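Long-range contacts in probable fimbrial chaperone YadV (Escherichia coli K-12, PDB 5GHU), which probably acts as a periplasmic chaperone that folds fimbrial subunits and delivers them for assembly of the Yad fimbriae: residues N25-L31 and S60-R66; E85-N91 and R117-R123. All blocks are in the same frame, centred on the assembly; numbering follows the deposited sequence.

Contact 1. Residues N25-L31 and S60-R66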
loop_
_atom_site.group_PDB
_atom_site.type_symbol
_atom_site.label_atom_id
_atom_site.label_comp_id
_atom_site.label_asym_id
_atom_site.label_seq_id
_atom_site.Cartn_x
_atom_site.Cartn_y
_atom_site.Cartn_z
ATOM N N ASN A 25 -15.375 -15.532 -3.662
ATOM C CA ASN A 25 -16.705 -14.941 -3.819
ATOM C C ASN A 25 -17.537 -15.278 -2.592
ATOM O O ASN A 25 -18.027 -16.394 -2.456
ATOM C CB ASN A 25 -17.361 -15.442 -5.099
ATOM C CG ASN A 25 -18.719 -14.797 -5.357
ATOM O OD1 ASN A 25 -19.235 -14.061 -4.507
ATOM N ND2 ASN A 25 -19.318 -15.101 -6.514
ATOM N N LYS A 26 -17.671 -14.321 -1.684
ATOM C CA LYS A 26 -18.419 -14.519 -0.442
ATOM C C LYS A 26 -19.917 -14.326 -0.644
ATOM O O LYS A 26 -20.688 -14.527 0.290
ATOM C CB LYS A 26 -17.939 -13.554 0.646
ATOM C CG LYS A 26 -16.447 -13.627 0.969
ATOM C CD LYS A 26 -16.044 -14.973 1.567
ATOM C CE LYS A 26 -16.657 -15.178 2.954
ATOM N NZ LYS A 26 -16.390 -16.530 3.541
ATOM N N GLY A 27 -20.328 -13.922 -1.852
ATOM C CA GLY A 27 -21.715 -13.576 -2.139
ATOM C C GLY A 27 -22.568 -14.775 -2.498
ATOM O O GLY A 27 -22.092 -15.907 -2.451
ATOM N N ASN A 28 -23.825 -14.545 -2.882
ATOM C CA ASN A 28 -24.721 -15.669 -3.179
ATOM C C ASN A 28 -24.935 -15.956 -4.663
ATOM O O ASN A 28 -25.543 -16.955 -5.028
ATOM C CB ASN A 28 -26.070 -15.436 -2.519
ATOM C CG ASN A 28 -25.948 -15.257 -1.030
ATOM O OD1 ASN A 28 -26.284 -14.201 -0.495
ATOM N ND2 ASN A 28 -25.441 -16.278 -0.349
ATOM N N ASN A 29 -24.419 -15.081 -5.510
ATOM C CA ASN A 29 -24.516 -15.241 -6.944
ATOM C C ASN A 29 -23.141 -15.304 -7.584
ATOM O O ASN A 29 -22.171 -14.804 -7.012
ATOM C CB ASN A 29 -25.324 -14.085 -7.526
ATOM C CG ASN A 29 -26.635 -13.874 -6.791
ATOM O OD1 ASN A 29 -27.423 -14.811 -6.621
ATOM N ND2 ASN A 29 -26.864 -12.647 -6.329
ATOM N N PRO A 30 -23.036 -15.901 -8.742
ATOM C CA PRO A 30 -21.758 -15.970 -9.416
ATOM C C PRO A 30 -21.418 -14.627 -9.954
ATOM O O PRO A 30 -22.309 -13.846 -10.160
ATOM C CB PRO A 30 -22.013 -16.898 -10.572
ATOM C CG PRO A 30 -23.456 -16.872 -10.773
ATOM C CD PRO A 30 -24.074 -16.632 -9.458
ATOM N N LEU A 31 -20.144 -14.375 -10.177
ATOM C CA LEU A 31 -19.718 -13.081 -10.726
ATOM C C LEU A 31 -18.659 -13.265 -11.812
ATOM O O LEU A 31 -17.881 -14.214 -11.762
ATOM C CB LEU A 31 -19.151 -12.188 -9.615
ATOM C CG LEU A 31 -20.054 -11.563 -8.546
ATOM C CD1 LEU A 31 -21.082 -12.511 -8.080
ATOM C CD2 LEU A 31 -19.246 -11.107 -7.340
ATOM N N SER A 60 -12.289 -14.187 -14.968
ATOM C CA SER A 60 -12.811 -15.477 -14.567
ATOM C C SER A 60 -14.244 -15.376 -14.086
ATOM O O SER A 60 -14.714 -14.300 -13.713
ATOM C CB SER A 60 -11.923 -16.104 -13.481
ATOM O OG SER A 60 -11.456 -15.148 -12.573
ATOM N N ARG A 61 -14.955 -16.506 -14.158
ATOM C CA ARG A 61 -16.249 -16.647 -13.524
ATOM C C ARG A 61 -16.051 -17.352 -12.185
ATOM O O ARG A 61 -15.585 -18.490 -12.158
ATOM C CB ARG A 61 -17.218 -17.444 -14.420
ATOM C CG ARG A 61 -18.606 -17.597 -13.851
ATOM C CD ARG A 61 -19.631 -18.013 -14.925
ATOM N NE ARG A 61 -19.097 -18.964 -15.903
ATOM C CZ ARG A 61 -18.789 -18.654 -17.165
ATOM N NH1 ARG A 61 -18.965 -17.416 -17.610
ATOM N NH2 ARG A 61 -18.309 -19.582 -17.986
ATOM N N ILE A 62 -16.415 -16.681 -11.097
ATOM C CA ILE A 62 -16.281 -17.233 -9.747
ATOM C C ILE A 62 -17.666 -17.466 -9.165
ATOM O O ILE A 62 -18.414 -16.509 -8.930
ATOM C CB ILE A 62 -15.512 -16.309 -8.828
ATOM C CG1 ILE A 62 -14.222 -15.817 -9.496
ATOM C CG2 ILE A 62 -15.202 -17.067 -7.518
ATOM C CD1 ILE A 62 -13.341 -14.868 -8.616
ATOM N N ASP A 63 -18.022 -18.730 -8.947
ATOM C CA ASP A 63 -19.353 -19.055 -8.434
ATOM C C ASP A 63 -19.480 -18.633 -6.996
ATOM O O ASP A 63 -18.470 -18.383 -6.334
ATOM C CB ASP A 63 -19.619 -20.543 -8.545
ATOM C CG ASP A 63 -20.124 -20.922 -9.900
ATOM O OD1 ASP A 63 -20.719 -20.046 -10.550
ATOM O OD2 ASP A 63 -19.909 -22.072 -10.322
ATOM N N ALA A 64 -20.712 -18.510 -6.530
ATOM C CA ALA A 64 -20.966 -18.194 -5.136
ATOM C C ALA A 64 -20.197 -19.160 -4.241
ATOM O O ALA A 64 -20.220 -20.378 -4.462
ATOM C CB ALA A 64 -22.450 -18.276 -4.830
ATOM N N LYS A 65 -19.520 -18.609 -3.239
ATOM C CA LYS A 65 -18.845 -19.412 -2.225
ATOM C C LYS A 65 -17.720 -20.238 -2.822
ATOM O O LYS A 65 -17.291 -21.224 -2.241
ATOM C CB LYS A 65 -19.841 -20.333 -1.514
ATOM C CG LYS A 65 -21.105 -19.634 -1.063
ATOM C CD LYS A 65 -20.846 -18.573 0.004
ATOM C CE LYS A 65 -22.133 -17.771 0.248
ATOM N NZ LYS A 65 -21.954 -16.750 1.311
ATOM N N ARG A 66 -17.249 -19.850 -3.995
ATOM C CA ARG A 66 -16.058 -20.476 -4.559
ATOM C C ARG A 66 -14.973 -19.425 -4.766
ATOM O O ARG A 66 -15.175 -18.257 -4.457
ATOM C CB ARG A 66 -16.388 -21.179 -5.863
ATOM C CG ARG A 66 -17.413 -22.310 -5.687
ATOM C CD ARG A 66 -16.704 -23.340 -4.843
ATOM N NE ARG A 66 -15.871 -24.162 -5.709
ATOM C CZ ARG A 66 -16.340 -25.235 -6.354
ATOM N NH1 ARG A 66 -17.608 -25.594 -6.201
ATOM N NH2 ARG A 66 -15.549 -25.947 -7.147
#
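The backbone O of I62 takes two donors from opposite faces of its carbonyl plane: ND2 of N25, at 2.9 Å, and the backbone N of L31, at 3.0 Å. The oxygen lies in the amide plane of N25, but ND2 stands above the carbonyl plane of I62. N25 reaches it because CG is anti to the backbone N, chi1 -177°, which carries the amide across to segment 60-66. On the other side of the amide, OD1 of N25 accepts from the backbone N of G27 at 2.9 Å and closes an Asx turn. The N25 amide is therefore fixed from both ends.

The backbone of N25 is held as well. Its N donates almost straight to R66 O at 2.8 Å, and its O accepts from K65 N. K65 folds back at chi2 so that NZ reaches the O of K26 at 2.8 Å. A64 CB rests against the carbonyl oxygens of both G27 and N28, 3.4 Å from G27 O. That G27 oxygen is buried with no polar partner in the model. Next to this, L31 and I62 form an antiparallel hydrogen-bonded pair. Residues 63-66 make a type II turn, in which K65 takes the positive phi (64°). An Asx-turned loop packed on a type II turn here ties two strand connections at one end of the immunoglobulin-like, PapD-type N-terminal domain.

Contact 2. Residues E85-N91 and R117-R123; sequences ESVFWFN and RIKLFYR
OE2 of E85 is gripped by two nitrogens of R123, NE at 2.7 Å and NH2 at 2.9 Å. The salt bridge is side-on, and both donors share this one oxygen. NE comes on its anti side, and NH2 nearly along the C-O bond. Carboxylate and guanidinium are close to coplanar, 17° apart. R123 runs out straight at first and bends at chi3 (-69°), which turns the NE edge back to E85. A leucine in place of this arginine would probably leave OE2 of E85 without these two donors and D211 without its salt bridge to NH2.

At the other end of the pair, the indole of W89 is sandwiched. The R117 guanidinium lies flat on one face as a cation-pi stack, with planes 19° apart. K119 lays its chain over the opposite face, where CG is 3.5 Å from W89 CH2. V87 and F121 share this side of the sheet, with V87 CG2 3.7 Å from F121 CE1. The other side carries F88, F90, I118, L120 and Y122. There, the F90 ring meets CG1 of I118 at its edge, and F88 CD1 lies 4.1 Å from L120 CD2. Six backbone hydrogen bonds join the strands, among them L120 N to F88 O at 2.7 Å.

Strand 31-38 flanks segment 85-91, and strand 9-13 flanks segment 117-123. F90 and L120 both touch L72 of strand 67-74, and the F88 ring meets F53 edge-to-face. OE1 of E85 accepts from the backbone N of Y160. Y160 and D211 both belong to the C-terminal PapD domain, so the E85-R123 pair also meets the second domain.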
loop_
_atom_site.group_PDB
_atom_site.type_symbol
_atom_site.label_atom_id
_atom_site.label_comp_id
_atom_site.label_asym_id
_atom_site.label_seq_id
_atom_site.Cartn_x
_atom_site.Cartn_y
_atom_site.Cartn_z
ATOM N N GLU A 85 12.375 -0.561 -3.870
ATOM C CA GLU A 85 11.062 -1.112 -4.211
ATOM C C GLU A 85 10.352 -0.250 -5.243
ATOM O O GLU A 85 10.593 0.982 -5.389
ATOM C CB GLU A 85 10.178 -1.145 -2.967
ATOM C CG GLU A 85 10.622 -2.219 -1.950
ATOM C CD GLU A 85 9.581 -2.330 -0.839
ATOM O OE1 GLU A 85 8.935 -1.320 -0.391
ATOM O OE2 GLU A 85 9.394 -3.483 -0.403
ATOM N N SER A 86 9.471 -0.931 -5.991
ATOM C CA SER A 86 8.512 -0.250 -6.903
ATOM C C SER A 86 7.116 -0.669 -6.500
ATOM O O SER A 86 6.890 -1.809 -6.164
ATOM C CB SER A 86 8.741 -0.650 -8.369
ATOM O OG SER A 86 9.947 -0.122 -8.849
ATOM N N VAL A 87 6.145 0.222 -6.572
ATOM C CA VAL A 87 4.800 -0.117 -6.167
ATOM C C VAL A 87 3.849 -0.083 -7.371
ATOM O O VAL A 87 3.952 0.761 -8.305
ATOM C CB VAL A 87 4.256 0.837 -5.045
ATOM C CG1 VAL A 87 4.004 2.289 -5.588
ATOM C CG2 VAL A 87 2.991 0.253 -4.394
ATOM N N PHE A 88 2.923 -1.045 -7.321
ATOM C CA PHE A 88 1.851 -1.187 -8.315
ATOM C C PHE A 88 0.551 -1.448 -7.617
ATOM O O PHE A 88 0.511 -1.673 -6.393
ATOM C CB PHE A 88 2.181 -2.316 -9.325
ATOM C CG PHE A 88 3.470 -2.086 -10.015
ATOM C CD1 PHE A 88 4.672 -2.493 -9.446
ATOM C CD2 PHE A 88 3.498 -1.417 -11.217
ATOM C CE1 PHE A 88 5.859 -2.212 -10.086
ATOM C CE2 PHE A 88 4.718 -1.137 -11.842
ATOM C CZ PHE A 88 5.890 -1.564 -11.240
ATOM N N TRP A 89 -0.523 -1.359 -8.401
ATOM C CA TRP A 89 -1.844 -1.684 -7.891
ATOM C C TRP A 89 -2.442 -2.923 -8.520
ATOM O O TRP A 89 -2.534 -3.029 -9.730
ATOM C CB TRP A 89 -2.768 -0.487 -8.107
ATOM C CG TRP A 89 -2.330 0.576 -7.154
ATOM C CD1 TRP A 89 -1.315 1.486 -7.330
ATOM C CD2 TRP A 89 -2.825 0.778 -5.834
ATOM N NE1 TRP A 89 -1.177 2.254 -6.209
ATOM C CE2 TRP A 89 -2.099 1.846 -5.276
ATOM C CE3 TRP A 89 -3.812 0.166 -5.072
ATOM C CZ2 TRP A 89 -2.357 2.325 -4.004
ATOM C CZ3 TRP A 89 -4.065 0.642 -3.819
ATOM C CH2 TRP A 89 -3.348 1.710 -3.295
ATOM N N PHE A 90 -2.809 -3.858 -7.661
ATOM C CA PHE A 90 -3.553 -5.041 -8.094
ATOM C C PHE A 90 -5.047 -4.751 -7.999
ATOM O O PHE A 90 -5.555 -4.481 -6.910
ATOM C CB PHE A 90 -3.182 -6.264 -7.216
ATOM C CG PHE A 90 -3.958 -7.509 -7.579
ATOM C CD1 PHE A 90 -3.853 -8.047 -8.843
ATOM C CD2 PHE A 90 -4.885 -8.051 -6.709
ATOM C CE1 PHE A 90 -4.583 -9.155 -9.239
ATOM C CE2 PHE A 90 -5.620 -9.160 -7.084
ATOM C CZ PHE A 90 -5.484 -9.703 -8.371
ATOM N N ASN A 91 -5.728 -4.812 -9.147
ATOM C CA ASN A 91 -7.145 -4.482 -9.246
ATOM C C ASN A 91 -8.012 -5.673 -9.472
ATOM O O ASN A 91 -7.664 -6.536 -10.281
ATOM C CB ASN A 91 -7.402 -3.548 -10.439
ATOM C CG ASN A 91 -6.692 -2.211 -10.311
ATOM O OD1 ASN A 91 -7.320 -1.222 -9.997
ATOM N ND2 ASN A 91 -5.395 -2.181 -10.564
ATOM N N ARG A 117 -8.853 -2.393 -5.038
ATOM C CA ARG A 117 -7.425 -2.388 -5.389
ATOM C C ARG A 117 -6.619 -2.599 -4.116
ATOM O O ARG A 117 -6.974 -2.030 -3.090
ATOM C CB ARG A 117 -6.976 -1.054 -6.003
ATOM C CG ARG A 117 -7.681 -0.587 -7.246
ATOM C CD ARG A 117 -7.081 0.734 -7.720
ATOM N NE ARG A 117 -6.750 1.592 -6.588
ATOM C CZ ARG A 117 -6.058 2.725 -6.685
ATOM N NH1 ARG A 117 -5.621 3.133 -7.869
ATOM N NH2 ARG A 117 -5.795 3.439 -5.598
ATOM N N ILE A 118 -5.514 -3.347 -4.197
ATOM C CA ILE A 118 -4.511 -3.414 -3.120
ATOM C C ILE A 118 -3.140 -3.196 -3.705
ATOM O O ILE A 118 -2.939 -3.332 -4.905
ATOM C CB ILE A 118 -4.483 -4.776 -2.365
ATOM C CG1 ILE A 118 -4.106 -5.925 -3.299
ATOM C CG2 ILE A 118 -5.794 -5.029 -1.639
ATOM C CD1 ILE A 118 -3.998 -7.268 -2.565
ATOM N N LYS A 119 -2.192 -2.795 -2.869
ATOM C CA LYS A 119 -0.826 -2.527 -3.346
ATOM C C LYS A 119 -0.037 -3.805 -3.572
ATOM O O LYS A 119 -0.125 -4.770 -2.787
ATOM C CB LYS A 119 -0.066 -1.685 -2.327
ATOM C CG LYS A 119 -0.658 -0.281 -2.190
ATOM C CD LYS A 119 -0.032 0.389 -0.917
ATOM C CE LYS A 119 -0.726 1.686 -0.483
ATOM N NZ LYS A 119 -0.246 2.112 0.888
ATOM N N LEU A 120 0.763 -3.764 -4.629
ATOM C CA LEU A 120 1.790 -4.803 -4.856
ATOM C C LEU A 120 3.150 -4.117 -4.762
ATOM O O LEU A 120 3.404 -3.108 -5.423
ATOM C CB LEU A 120 1.616 -5.469 -6.224
ATOM C CG LEU A 120 2.725 -6.504 -6.514
ATOM C CD1 LEU A 120 2.129 -7.676 -7.357
ATOM C CD2 LEU A 120 3.894 -5.871 -7.259
ATOM N N PHE A 121 4.029 -4.624 -3.904
ATOM C CA PHE A 121 5.367 -4.049 -3.804
ATOM C C PHE A 121 6.332 -4.981 -4.464
ATOM O O PHE A 121 6.489 -6.142 -4.003
ATOM C CB PHE A 121 5.782 -3.829 -2.323
ATOM C CG PHE A 121 4.886 -2.860 -1.595
ATOM C CD1 PHE A 121 5.106 -1.524 -1.706
ATOM C CD2 PHE A 121 3.814 -3.303 -0.802
ATOM C CE1 PHE A 121 4.290 -0.593 -1.020
ATOM C CE2 PHE A 121 2.943 -2.352 -0.153
ATOM C CZ PHE A 121 3.203 -1.015 -0.249
ATOM N N TYR A 122 6.968 -4.492 -5.525
ATOM C CA TYR A 122 8.035 -5.246 -6.190
ATOM C C TYR A 122 9.343 -4.973 -5.444
ATOM O O TYR A 122 9.777 -3.808 -5.335
ATOM C CB TYR A 122 8.125 -4.832 -7.669
ATOM C CG TYR A 122 9.178 -5.650 -8.384
ATOM C CD1 TYR A 122 8.879 -6.908 -8.873
ATOM C CD2 TYR A 122 10.444 -5.123 -8.598
ATOM C CE1 TYR A 122 9.850 -7.638 -9.579
ATOM C CE2 TYR A 122 11.400 -5.825 -9.326
ATOM C CZ TYR A 122 11.100 -7.076 -9.779
ATOM O OH TYR A 122 12.070 -7.786 -10.502
ATOM N N ARG A 123 9.967 -6.048 -4.891
ATOM C CA ARG A 123 11.099 -5.892 -3.996
ATOM C C ARG A 123 12.313 -6.609 -4.597
ATOM O O ARG A 123 12.411 -7.836 -4.546
ATOM C CB ARG A 123 10.781 -6.469 -2.615
ATOM C CG ARG A 123 11.918 -6.236 -1.629
ATOM C CD ARG A 123 11.562 -6.803 -0.247
ATOM N NE ARG A 123 10.493 -5.913 0.250
ATOM C CZ ARG A 123 9.631 -6.299 1.179
ATOM N NH1 ARG A 123 9.760 -7.496 1.772
ATOM N NH2 ARG A 123 8.643 -5.482 1.544
#

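From the N terminus, the chain runs through strand 19-25 into contact 1. It then makes strand 31-38 and strand 53-62, whose end, with the turn after it, returns as residues 60-66 and closes a loop of 28 residues. Strand 67-74 follows, and only then does contact 2 open at residue 85. Residues 117-123 close it over a loop of 25 residues. The two contacts are in series; they neither nest nor cross. The centres of contacts 1 and 2 are about 25 Å apart. Strand 31-38 links them: it starts at contact 1 and lies beside strand 86-95 of contact 2. Contact 1 lies at the far end of the N-terminal domain, contact 2 nearer the chain centre.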